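Long-range contacts in protein kinase A regulatory subunit, putative (Trypanosoma cruzi, PDB 6HYQ), which binds guanosine in its cyclic nucleotide-binding domains and probably serves as a regulatory subunit controlling a protein kinase A-like catalytic subunit: residues Y191-G196 and A246-T251; V210-R215 and K223-T228; N240-V245 and E285-V290. All coordinates share one frame; numbering follows the deposited sequence. Where two conformers were deposited one is given.

Contact 1 (Y191-G196 and A246-T251); sequences YIIHYG and ADVVAT. With GMP (guanosine), chain F.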
loop_
_atom_site.group_PDB
_atom_site.type_symbol
_atom_site.label_atom_id
_atom_site.label_comp_id
_atom_site.label_asym_id
_atom_site.label_seq_id
_atom_site.Cartn_x
_atom_site.Cartn_y
_atom_site.Cartn_z
ATOM N N TYR A 191 11.637 8.717 -19.353
ATOM C CA TYR A 191 12.152 8.199 -18.077
ATOM C C TYR A 191 11.008 7.816 -17.137
ATOM O O TYR A 191 10.156 8.668 -16.825
ATOM C CB TYR A 191 13.091 9.248 -17.418
ATOM C CG TYR A 191 14.426 9.182 -18.056
ATOM C CD1 TYR A 191 14.606 9.611 -19.331
ATOM C CD2 TYR A 191 15.482 8.541 -17.416
ATOM C CE1 TYR A 191 15.870 9.502 -19.918
ATOM C CE2 TYR A 191 16.719 8.423 -17.986
ATOM C CZ TYR A 191 16.921 8.894 -19.217
ATOM O OH TYR A 191 18.177 8.739 -19.742
ATOM N N ILE A 192 10.994 6.540 -16.688
ATOM C CA ILE A 192 10.179 6.104 -15.542
ATOM C C ILE A 192 10.888 6.461 -14.246
ATOM O O ILE A 192 10.268 6.964 -13.289
ATOM C CB ILE A 192 9.920 4.569 -15.621
ATOM C CG1 ILE A 192 9.209 4.273 -16.908
ATOM C CG2 ILE A 192 9.213 4.015 -14.421
ATOM C CD1 ILE A 192 8.928 2.813 -17.190
ATOM N N ILE A 193 12.174 6.190 -14.199
ATOM C CA ILE A 193 12.951 6.487 -13.022
ATOM C C ILE A 193 14.264 7.119 -13.468
ATOM O O ILE A 193 14.859 6.668 -14.467
ATOM C CB ILE A 193 13.242 5.223 -12.202
ATOM C CG1 ILE A 193 11.982 4.625 -11.579
ATOM C CG2 ILE A 193 14.202 5.563 -11.091
ATOM C CD1 ILE A 193 12.237 3.199 -11.244
ATOM N N HIS A 194 14.710 8.126 -12.738
ATOM C CA HIS A 194 15.986 8.727 -13.017
ATOM C C HIS A 194 17.066 8.264 -12.019
ATOM O O HIS A 194 16.839 8.216 -10.802
ATOM C CB HIS A 194 15.940 10.287 -12.989
ATOM C CG HIS A 194 15.330 10.897 -14.215
ATOM N ND1 HIS A 194 16.018 10.964 -15.404
ATOM C CD2 HIS A 194 14.099 11.451 -14.454
ATOM C CE1 HIS A 194 15.267 11.561 -16.314
ATOM N NE2 HIS A 194 14.094 11.856 -15.772
ATOM N N TYR A 195 18.240 7.986 -12.554
ATOM C CA TYR A 195 19.376 7.697 -11.712
ATOM C C TYR A 195 19.611 8.773 -10.669
ATOM O O TYR A 195 19.510 9.966 -10.961
ATOM C CB TYR A 195 20.647 7.598 -12.552
ATOM C CG TYR A 195 21.859 7.304 -11.749
ATOM C CD1 TYR A 195 22.241 6.011 -11.468
ATOM C CD2 TYR A 195 22.662 8.359 -11.265
ATOM C CE1 TYR A 195 23.435 5.746 -10.728
ATOM C CE2 TYR A 195 23.810 8.097 -10.534
ATOM C CZ TYR A 195 24.177 6.809 -10.266
ATOM O OH TYR A 195 25.286 6.605 -9.525
ATOM N N GLY A 196 20.029 8.333 -9.476
ATOM C CA GLY A 196 20.477 9.251 -8.415
ATOM C C GLY A 196 19.378 10.059 -7.738
ATOM O O GLY A 196 19.656 11.145 -7.210
ATOM N N ALA A 246 19.917 3.253 -10.852
ATOM C CA ALA A 246 19.762 3.097 -12.297
ATOM C C ALA A 246 18.666 3.994 -12.818
ATOM O O ALA A 246 17.773 4.406 -12.052
ATOM C CB ALA A 246 19.387 1.655 -12.672
ATOM N N ASP A 247 18.767 4.330 -14.091
ATOM C CA ASP A 247 17.632 4.847 -14.859
ATOM C C ASP A 247 16.775 3.672 -15.276
ATOM O O ASP A 247 17.297 2.599 -15.608
ATOM C CB ASP A 247 18.007 5.580 -16.160
ATOM C CG ASP A 247 19.046 6.713 -15.996
ATOM O OD1 ASP A 247 18.927 7.615 -15.150
ATOM O OD2 ASP A 247 19.970 6.759 -16.829
ATOM N N VAL A 248 15.452 3.916 -15.349
ATOM C CA VAL A 248 14.542 2.996 -15.994
ATOM C C VAL A 248 13.815 3.809 -17.001
ATOM O O VAL A 248 13.162 4.827 -16.622
ATOM C CB VAL A 248 13.548 2.328 -15.041
ATOM C CG1 VAL A 248 12.651 1.225 -15.888
ATOM C CG2 VAL A 248 14.235 1.662 -13.865
ATOM N N VAL A 249 13.930 3.401 -18.264
ATOM C CA VAL A 249 13.385 4.149 -19.379
ATOM C C VAL A 249 12.454 3.243 -20.246
ATOM O O VAL A 249 12.814 2.118 -20.627
ATOM C CB VAL A 249 14.479 4.748 -20.278
ATOM C CG1 VAL A 249 13.859 5.661 -21.145
ATOM C CG2 VAL A 249 15.540 5.571 -19.455
ATOM N N ALA A 250 11.318 3.806 -20.670
ATOM C CA ALA A 250 10.417 3.078 -21.556
ATOM C C ALA A 250 11.077 2.903 -22.924
ATOM O O ALA A 250 11.619 3.856 -23.487
ATOM C CB ALA A 250 9.077 3.828 -21.705
ATOM N N THR A 251 11.068 1.689 -23.450
ATOM C CA THR A 251 11.439 1.532 -24.846
ATOM C C THR A 251 10.228 1.518 -25.739
ATOM O O THR A 251 10.389 1.655 -26.940
ATOM C CB THR A 251 12.264 0.250 -25.112
ATOM O OG1 THR A 251 11.475 -0.951 -24.956
ATOM C CG2 THR A 251 13.548 0.224 -24.233
HETATM O "O5'" GMP F . 17.580 1.570 -9.180
HETATM C "C5'" GMP F . 16.387 1.883 -9.904
HETATM C "C4'" GMP F . 15.613 0.632 -10.235
HETATM O "O4'" GMP F . 16.245 -0.025 -11.345
HETATM C "C3'" GMP F . 15.532 -0.443 -9.160
HETATM O "O3'" GMP F . 14.558 -0.178 -8.159
HETATM C "C2'" GMP F . 15.234 -1.680 -9.991
HETATM O "O2'" GMP F . 13.828 -1.690 -10.304
HETATM C "C1'" GMP F . 16.052 -1.393 -11.269
HETATM N N9 GMP F . 17.375 -1.985 -11.214
HETATM C C8 GMP F . 18.425 -1.415 -10.554
HETATM N N7 GMP F . 19.495 -2.231 -10.630
HETATM C C5 GMP F . 19.066 -3.321 -11.266
HETATM C C6 GMP F . 19.771 -4.601 -11.638
HETATM O O6 GMP F . 20.942 -4.790 -11.351
HETATM N N1 GMP F . 19.042 -5.565 -12.368
HETATM C C2 GMP F . 17.672 -5.410 -12.731
HETATM N N2 GMP F . 16.920 -6.454 -13.465
HETATM N N3 GMP F . 17.034 -4.209 -12.345
HETATM C C4 GMP F . 17.761 -3.158 -11.636
HETATM O O HOH W 1 18.653 10.313 -15.354
#
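Tyr-191 carries its ring anti to the carbonyl carbon (chi1 -80°), and Val-249 has CG1 anti to its backbone N (chi1 -168°), which puts CG2 anti to the carbonyl carbon and over the ring; the two groups meet as a CH-pi contact, the methyl CG2 of Val-249 standing 3.5 Å from the centroid of the Tyr-191 ring. Tyr-191 and Val-249 form a non-hydrogen-bonded antiparallel pair. His-194 CE1 lies against the opposite face of that ring, toward the rim, and at its edge CE2 of Tyr-191 touches CG of Asp-247, whose carboxylate plane is almost perpendicular to the ring. One step on, a classic beta bulge sets Ile-192 and Ile-193 together against Val-248, whose carbonyl oxygen O accepts from both Ile-192 N (2.8 Å) and Ile-193 N (3.0 Å). The second bond is the straighter and uses a lone pair in the carbonyl plane. Val-248 N returns a bond to Ile-193 O (3.0 Å). On the face of the sheet opposite Tyr-191 and Val-249, Ile-193 CD1 and Val-248 CG2 lie side by side, 3.6 Å apart, and the same CG2 reaches the guanosine ribose. Beyond the strand, Tyr-195 N donates to Asp-247 OD1 (2.7 Å) on the anti side of the carboxylate, and a water joins OD1 to His-194 ND1. Asp-247 OD2 forms a salt bridge with Arg-215. Held thus at both oxygens, the carboxylate is probably favoured in its ionised form and fixes the turn after the bulge to the strand beside the nucleotide.

Contact 2 (V210-R215 and K223-T228); sequences VEVIGR and KVCEFT. With GMP (guanosine), chain F.
Val-210 and Phe-227 form a hydrogen-bonded antiparallel pair: Val-210 N donates to Phe-227 O (2.8 Å) and Phe-227 N to Val-210 O (2.7 Å). The strands run at 160° to each other, and Glu-211 with Glu-226 and Ile-213 with Lys-223 make non-hydrogen-bonded pairs. Between these, Val-212 N reaches Cys-225 O (3.1 Å) while Val-212 O receives Val-224 N (3.0 Å), both bonds nearly straight. On the face that meets guanosine, CG2 of Val-210 packs on CB of Phe-227. Val-212 divides its branches: CG2 lies against Phe-227 CD2, whereas CG1, anti to the backbone N (chi1 -179°), is directed at the purine, 3.5 Å from N9 of guanosine. Cys-225 SG and Phe-227 CZ both approach the exocyclic N2 of the base, and Val-224 CG1 comes near its N1, so this hairpin supplies an apolar wall for the guanine. The other face carries a salt-bridge network of Glu-211, Lys-223 and Glu-226. Lys-223 NZ bridges to Glu-226 OE1 (3.3 Å) and makes a longer salt bridge to Glu-211 OE2 (3.7 Å), the Lys-223 and Glu-211 chains crossing at about a right angle; the lysine probably eases the like charges of the two glutamates. These strands form one side of the domain's antiparallel beta roll, with 221-227 outermost in its four-stranded sheet and 210-215 hydrogen-bonded on its other side to strand 247-250. Val-210 and Phe-227 also rest on Ile-205 of strand 201-205, and Phe-227 touches Tyr-284, just ahead of helix 285-292.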
loop_
_atom_site.group_PDB
_atom_site.type_symbol
_atom_site.label_atom_id
_atom_site.label_comp_id
_atom_site.label_asym_id
_atom_site.label_seq_id
_atom_site.Cartn_x
_atom_site.Cartn_y
_atom_site.Cartn_z
ATOM N N VAL A 210 10.660 -2.082 -20.810
ATOM C CA VAL A 210 11.538 -1.021 -20.305
ATOM C C VAL A 210 12.981 -1.483 -20.268
ATOM O O VAL A 210 13.271 -2.675 -20.142
ATOM C CB VAL A 210 11.146 -0.556 -18.888
ATOM C CG1 VAL A 210 9.660 -0.345 -18.858
ATOM C CG2 VAL A 210 11.528 -1.607 -17.904
ATOM N N GLU A 211 13.869 -0.493 -20.298
ATOM C CA GLU A 211 15.304 -0.705 -20.100
ATOM C C GLU A 211 15.758 0.022 -18.821
ATOM O O GLU A 211 15.348 1.146 -18.524
ATOM C CB GLU A 211 16.160 -0.172 -21.276
ATOM C CG GLU A 211 16.010 1.300 -21.506
ATOM C CD GLU A 211 16.731 1.811 -22.736
ATOM O OE1 GLU A 211 16.376 2.931 -23.186
ATOM O OE2 GLU A 211 17.635 1.110 -23.258
ATOM N N VAL A 212 16.651 -0.699 -18.118
ATOM C CA VAL A 212 17.304 -0.301 -16.870
ATOM C C VAL A 212 18.719 0.118 -17.285
ATOM O O VAL A 212 19.450 -0.693 -17.847
ATOM C CB VAL A 212 17.322 -1.460 -15.874
ATOM C CG1 VAL A 212 17.978 -1.054 -14.562
ATOM C CG2 VAL A 212 15.858 -2.021 -15.695
ATOM N N ILE A 213 19.099 1.405 -17.067
ATOM C CA ILE A 213 20.374 1.953 -17.544
ATOM C C ILE A 213 21.148 2.376 -16.313
ATOM O O ILE A 213 20.849 3.418 -15.704
ATOM C CB ILE A 213 20.206 3.126 -18.505
ATOM C CG1 ILE A 213 19.350 2.711 -19.712
ATOM C CG2 ILE A 213 21.624 3.666 -18.870
ATOM C CD1 ILE A 213 18.960 3.831 -20.643
ATOM N N GLY A 214 22.142 1.560 -15.943
ATOM C CA GLY A 214 22.928 1.784 -14.757
ATOM C C GLY A 214 24.115 2.711 -15.017
ATOM O O GLY A 214 24.197 3.415 -16.027
ATOM N N ARG A 215 25.039 2.719 -14.071
ATOM C CA ARG A 215 26.289 3.440 -14.236
ATOM C C ARG A 215 27.439 2.524 -13.867
ATOM O O ARG A 215 27.426 1.911 -12.797
ATOM C CB ARG A 215 26.309 4.692 -13.384
ATOM C CG ARG A 215 25.164 5.636 -13.598
ATOM C CD ARG A 215 25.223 6.316 -14.937
ATOM N NE ARG A 215 24.153 7.285 -15.110
ATOM C CZ ARG A 215 22.972 6.995 -15.654
ATOM N NH1 ARG A 215 22.717 5.777 -16.057
ATOM N NH2 ARG A 215 22.068 7.936 -15.808
ATOM N N LYS A 223 23.678 -0.303 -20.149
ATOM C CA LYS A 223 22.423 -1.035 -20.095
ATOM C C LYS A 223 22.598 -2.325 -19.273
ATOM O O LYS A 223 23.557 -3.070 -19.465
ATOM C CB LYS A 223 21.958 -1.332 -21.524
ATOM C CG LYS A 223 20.506 -1.763 -21.636
ATOM C CD LYS A 223 20.200 -2.357 -22.995
ATOM C CE LYS A 223 18.773 -2.831 -23.099
ATOM N NZ LYS A 223 18.142 -2.386 -24.349
ATOM N N VAL A 224 21.685 -2.574 -18.329
ATOM C CA VAL A 224 21.709 -3.763 -17.472
ATOM C C VAL A 224 20.849 -4.891 -18.044
ATOM O O VAL A 224 21.355 -5.969 -18.349
ATOM C CB VAL A 224 21.221 -3.411 -16.067
ATOM C CG1 VAL A 224 21.278 -4.648 -15.182
ATOM C CG2 VAL A 224 22.024 -2.305 -15.533
ATOM N N CYS A 225 19.567 -4.618 -18.253
ATOM C CA CYS A 225 18.621 -5.576 -18.803
ATOM C C CYS A 225 17.388 -4.825 -19.283
ATOM O O CYS A 225 17.259 -3.620 -19.084
ATOM C CB CYS A 225 18.237 -6.589 -17.737
ATOM S SG CYS A 225 17.451 -5.770 -16.356
ATOM N N GLU A 226 16.417 -5.577 -19.770
ATOM C CA GLU A 226 15.088 -5.071 -20.075
ATOM C C GLU A 226 14.057 -5.718 -19.156
ATOM O O GLU A 226 14.286 -6.775 -18.574
ATOM C CB GLU A 226 14.701 -5.353 -21.527
ATOM C CG GLU A 226 15.526 -4.635 -22.555
ATOM C CD GLU A 226 14.931 -4.695 -23.937
ATOM O OE1 GLU A 226 15.193 -3.790 -24.752
ATOM O OE2 GLU A 226 14.172 -5.630 -24.200
ATOM N N PHE A 227 12.875 -5.119 -19.082
ATOM C CA PHE A 227 11.799 -5.687 -18.291
ATOM C C PHE A 227 10.527 -5.562 -19.081
ATOM O O PHE A 227 10.420 -4.684 -19.919
ATOM C CB PHE A 227 11.608 -4.988 -16.963
ATOM C CG PHE A 227 12.451 -5.536 -15.889
ATOM C CD1 PHE A 227 12.518 -6.890 -15.688
ATOM C CD2 PHE A 227 13.141 -4.705 -15.035
ATOM C CE1 PHE A 227 13.265 -7.387 -14.678
ATOM C CE2 PHE A 227 13.864 -5.211 -14.027
ATOM C CZ PHE A 227 13.929 -6.529 -13.844
ATOM N N THR A 228 9.547 -6.400 -18.783
ATOM C CA THR A 228 8.307 -6.360 -19.543
ATOM C C THR A 228 7.114 -6.760 -18.638
ATOM O O THR A 228 7.191 -6.687 -17.410
ATOM C CB THR A 228 8.531 -7.246 -20.796
ATOM O OG1 THR A 228 7.428 -7.119 -21.672
ATOM C CG2 THR A 228 8.724 -8.650 -20.411
HETATM O "O5'" GMP F . 17.580 1.570 -9.180
HETATM C "C5'" GMP F . 16.387 1.883 -9.904
HETATM C "C4'" GMP F . 15.613 0.632 -10.235
HETATM O "O4'" GMP F . 16.245 -0.025 -11.345
HETATM C "C3'" GMP F . 15.532 -0.443 -9.160
HETATM O "O3'" GMP F . 14.558 -0.178 -8.159
HETATM C "C2'" GMP F . 15.234 -1.680 -9.991
HETATM O "O2'" GMP F . 13.828 -1.690 -10.304
HETATM C "C1'" GMP F . 16.052 -1.393 -11.269
HETATM N N9 GMP F . 17.375 -1.985 -11.214
HETATM C C8 GMP F . 18.425 -1.415 -10.554
HETATM N N7 GMP F . 19.495 -2.231 -10.630
HETATM C C5 GMP F . 19.066 -3.321 -11.266
HETATM C C6 GMP F . 19.771 -4.601 -11.638
HETATM O O6 GMP F . 20.942 -4.790 -11.351
HETATM N N1 GMP F . 19.042 -5.565 -12.368
HETATM C C2 GMP F . 17.672 -5.410 -12.731
HETATM N N2 GMP F . 16.920 -6.454 -13.465
HETATM N N3 GMP F . 17.034 -4.209 -12.345
HETATM C C4 GMP F . 17.761 -3.158 -11.636
#

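Contact 3 (N240-V245 and E285-V290); sequences NNHRTV and EYYQNV. With GMP (guanosine), chain F.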
loop_
_atom_site.group_PDB
_atom_site.type_symbol
_atom_site.label_atom_id
_atom_site.label_comp_id
_atom_site.label_asym_id
_atom_site.label_seq_id
_atom_site.Cartn_x
_atom_site.Cartn_y
_atom_site.Cartn_z
ATOM N N ASN A 240 16.319 -1.378 0.592
ATOM C CA ASN A 240 17.698 -1.181 1.035
ATOM C C ASN A 240 18.037 0.283 1.252
ATOM O O ASN A 240 19.227 0.617 1.299
ATOM C CB ASN A 240 18.672 -1.813 0.016
ATOM C CG ASN A 240 18.804 -3.346 0.151
ATOM O OD1 ASN A 240 18.642 -3.916 1.246
ATOM N ND2 ASN A 240 19.136 -4.022 -0.982
ATOM N N ASN A 241 17.033 1.160 1.326
ATOM C CA ASN A 241 17.170 2.562 1.768
ATOM C C ASN A 241 18.370 3.301 1.162
ATOM O O ASN A 241 19.226 3.844 1.857
ATOM C CB ASN A 241 17.224 2.672 3.291
ATOM C CG ASN A 241 15.899 2.325 3.954
ATOM O OD1 ASN A 241 14.867 2.930 3.656
ATOM N ND2 ASN A 241 15.922 1.355 4.859
ATOM N N HIS A 242 18.365 3.388 -0.160
ATOM C CA HIS A 242 19.305 4.207 -0.897
ATOM C C HIS A 242 18.609 4.833 -2.089
ATOM O O HIS A 242 17.514 4.422 -2.494
ATOM C CB HIS A 242 20.485 3.391 -1.351
ATOM C CG HIS A 242 20.093 2.233 -2.212
ATOM N ND1 HIS A 242 19.737 2.383 -3.530
ATOM C CD2 HIS A 242 19.923 0.921 -1.926
ATOM C CE1 HIS A 242 19.437 1.212 -4.042
ATOM N NE2 HIS A 242 19.519 0.312 -3.090
ATOM N N ARG A 243 19.255 5.879 -2.609
ATOM C CA ARG A 243 18.749 6.549 -3.770
ATOM C C ARG A 243 18.889 5.607 -4.939
ATOM O O ARG A 243 19.406 4.488 -4.831
ATOM C CB ARG A 243 19.469 7.876 -3.975
ATOM C CG ARG A 243 19.071 8.930 -2.982
ATOM C CD ARG A 243 19.982 10.177 -3.178
ATOM N NE ARG A 243 19.345 11.466 -3.475
ATOM C CZ ARG A 243 18.561 12.171 -2.652
ATOM N NH1 ARG A 243 18.213 11.739 -1.445
ATOM N NH2 ARG A 243 18.110 13.338 -3.056
ATOM N N THR A 244 18.282 5.991 -6.047
ATOM C CA THR A 244 18.187 5.042 -7.138
ATOM C C THR A 244 19.532 4.941 -7.747
ATOM O O THR A 244 20.181 5.936 -7.947
ATOM C CB THR A 244 17.202 5.522 -8.162
ATOM O OG1 THR A 244 17.633 6.843 -8.506
ATOM C CG2 THR A 244 15.734 5.501 -7.585
ATOM N N VAL A 245 19.846 3.759 -8.212
ATOM C CA VAL A 245 21.134 3.347 -8.710
ATOM C C VAL A 245 21.081 3.029 -10.207
ATOM O O VAL A 245 22.097 2.600 -10.787
ATOM C CB VAL A 245 21.540 2.097 -7.928
ATOM C CG1 VAL A 245 21.580 2.375 -6.454
ATOM C CG2 VAL A 245 20.555 1.055 -8.181
ATOM N N GLU A 285 22.883 -8.737 -11.011
ATOM C CA GLU A 285 24.338 -8.757 -10.857
ATOM C C GLU A 285 24.911 -7.335 -10.830
ATOM O O GLU A 285 25.817 -7.047 -10.040
ATOM C CB GLU A 285 24.995 -9.569 -11.991
ATOM C CG GLU A 285 26.526 -9.498 -11.944
ATOM C CD GLU A 285 27.183 -10.221 -13.087
ATOM O OE1 GLU A 285 28.387 -10.529 -12.971
ATOM O OE2 GLU A 285 26.509 -10.460 -14.109
ATOM N N TYR A 286 24.422 -6.454 -11.736
ATOM C CA TYR A 286 24.773 -5.040 -11.679
ATOM C C TYR A 286 24.608 -4.514 -10.278
ATOM O O TYR A 286 25.526 -3.926 -9.690
ATOM C CB TYR A 286 23.919 -4.221 -12.661
ATOM C CG TYR A 286 24.040 -2.748 -12.402
ATOM C CD1 TYR A 286 25.083 -1.991 -12.930
ATOM C CD2 TYR A 286 23.117 -2.121 -11.603
ATOM C CE1 TYR A 286 25.187 -0.612 -12.660
ATOM C CE2 TYR A 286 23.185 -0.811 -11.331
ATOM C CZ TYR A 286 24.237 -0.010 -11.848
ATOM O OH TYR A 286 24.293 1.362 -11.569
ATOM N N TYR A 287 23.424 -4.722 -9.721
ATOM C CA TYR A 287 23.126 -4.196 -8.401
ATOM C C TYR A 287 23.951 -4.879 -7.358
ATOM O O TYR A 287 24.282 -4.253 -6.366
ATOM C CB TYR A 287 21.635 -4.385 -8.116
ATOM C CG TYR A 287 21.156 -3.813 -6.832
ATOM C CD1 TYR A 287 21.278 -2.458 -6.564
ATOM C CD2 TYR A 287 20.506 -4.619 -5.914
ATOM C CE1 TYR A 287 20.789 -1.911 -5.339
ATOM C CE2 TYR A 287 19.992 -4.113 -4.725
ATOM C CZ TYR A 287 20.123 -2.767 -4.450
ATOM O OH TYR A 287 19.653 -2.224 -3.308
ATOM N N GLN A 288 24.202 -6.196 -7.500
ATOM C CA GLN A 288 25.072 -6.829 -6.520
ATOM C C GLN A 288 26.389 -6.055 -6.461
ATOM O O GLN A 288 26.844 -5.675 -5.381
ATOM C CB GLN A 288 25.337 -8.314 -6.844
ATOM C CG GLN A 288 24.135 -9.227 -7.082
ATOM C CD GLN A 288 23.102 -9.118 -6.048
ATOM O OE1 GLN A 288 21.943 -9.135 -6.369
ATOM N NE2 GLN A 288 23.498 -9.060 -4.783
ATOM N N ASN A 289 26.960 -5.731 -7.621
ATOM C CA ASN A 289 28.264 -5.085 -7.631
ATOM C C ASN A 289 28.192 -3.678 -7.039
ATOM O O ASN A 289 29.111 -3.255 -6.333
ATOM C CB ASN A 289 28.793 -5.063 -9.059
ATOM C CG ASN A 289 30.294 -4.992 -9.121
ATOM O OD1 ASN A 289 30.983 -5.494 -8.240
ATOM N ND2 ASN A 289 30.812 -4.393 -10.173
ATOM N N VAL A 290 27.101 -2.947 -7.309
ATOM C CA VAL A 290 26.853 -1.629 -6.689
ATOM C C VAL A 290 26.831 -1.733 -5.163
ATOM O O VAL A 290 27.404 -0.894 -4.449
ATOM C CB VAL A 290 25.538 -1.016 -7.230
ATOM C CG1 VAL A 290 25.104 0.171 -6.401
ATOM C CG2 VAL A 290 25.668 -0.622 -8.661
HETATM O "O5'" GMP F . 17.580 1.570 -9.180
HETATM C "C5'" GMP F . 16.387 1.883 -9.904
HETATM C "C4'" GMP F . 15.613 0.632 -10.235
HETATM O "O4'" GMP F . 16.245 -0.025 -11.345
HETATM C "C3'" GMP F . 15.532 -0.443 -9.160
HETATM O "O3'" GMP F . 14.558 -0.178 -8.159
HETATM C "C2'" GMP F . 15.234 -1.680 -9.991
HETATM O "O2'" GMP F . 13.828 -1.690 -10.304
HETATM C "C1'" GMP F . 16.052 -1.393 -11.269
HETATM N N9 GMP F . 17.375 -1.985 -11.214
HETATM C C8 GMP F . 18.425 -1.415 -10.554
HETATM N N7 GMP F . 19.495 -2.231 -10.630
HETATM C C5 GMP F . 19.066 -3.321 -11.266
HETATM C C6 GMP F . 19.771 -4.601 -11.638
HETATM O O6 GMP F . 20.942 -4.790 -11.351
HETATM N N1 GMP F . 19.042 -5.565 -12.368
HETATM C C2 GMP F . 17.672 -5.410 -12.731
HETATM N N2 GMP F . 16.920 -6.454 -13.465
HETATM N N3 GMP F . 17.034 -4.209 -12.345
HETATM C C4 GMP F . 17.761 -3.158 -11.636
#
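Tyr-287 OH is gripped by two side chains of the 240-245 loop, Asn-240 ND2 donating to it at 3.0 Å and His-242 NE2 sharing a short hydrogen bond of 2.5 Å. Both partners come to the rim of the phenol: the Asn-240 amide is nearly coplanar with the ring, and the hydroxyl lies in the plane of the imidazole, whose own plane is turned 42° from the tyrosine. Tyr-286 OH makes the second link, donating to Val-245 O (2.6 Å) nearly along the C=O axis. The Val-245 side chain packs on the helix, with CG2 against Tyr-287 CD1 and CG1 4.2 Å from Val-290 CG1. This loop follows helix 236-239, in the place of the phosphate-binding cassette of cyclic nucleotide-binding domains, and helix 285-292 lies along the O6/N7 edge of the base, consistent with the C-terminal lid of these domains. Guanosine joins the two parts: Val-245 N donates to its O5' (3.3 Å), while Tyr-287 N donates to O6 (3.0 Å). Tyr-286 also meets O6, at the edge of its ring, and Val-290 CG2 rests on a face of the same ring. Farther out, His-242 ND1 donates to Arg-243 O, which fixes the rotation of the imidazole and aims NE2 at the phenol. The Tyr-286 hydroxyl also accepts from Arg-215 N of strand 210-215, and His-242 and Val-245 pack on Glu-237, a residue whose OE2 is hydrogen-bonded to guanosine.

Overall arrangement
From the N terminus, strand 191-193 opens contact 1, whose loop closes only when strand 247-250 returns beside it. Nested within that loop lies contact 2, a hairpin closed by a short turn between strands 210-215 and 221-227. Contact 3 starts at 240-245, still inside the loop of contact 1, and closes on helix 285-292 beyond it, so contacts 1 and 3 cross while contacts 2 and 3 follow in series. Strands 210-215 and 247-250 are neighbours in one sheet, which unites contacts 1 and 2. Thr-244 ties contact 3 to the 191-196 segment through His-194 and Gly-196. All three contacts border the same guanosine.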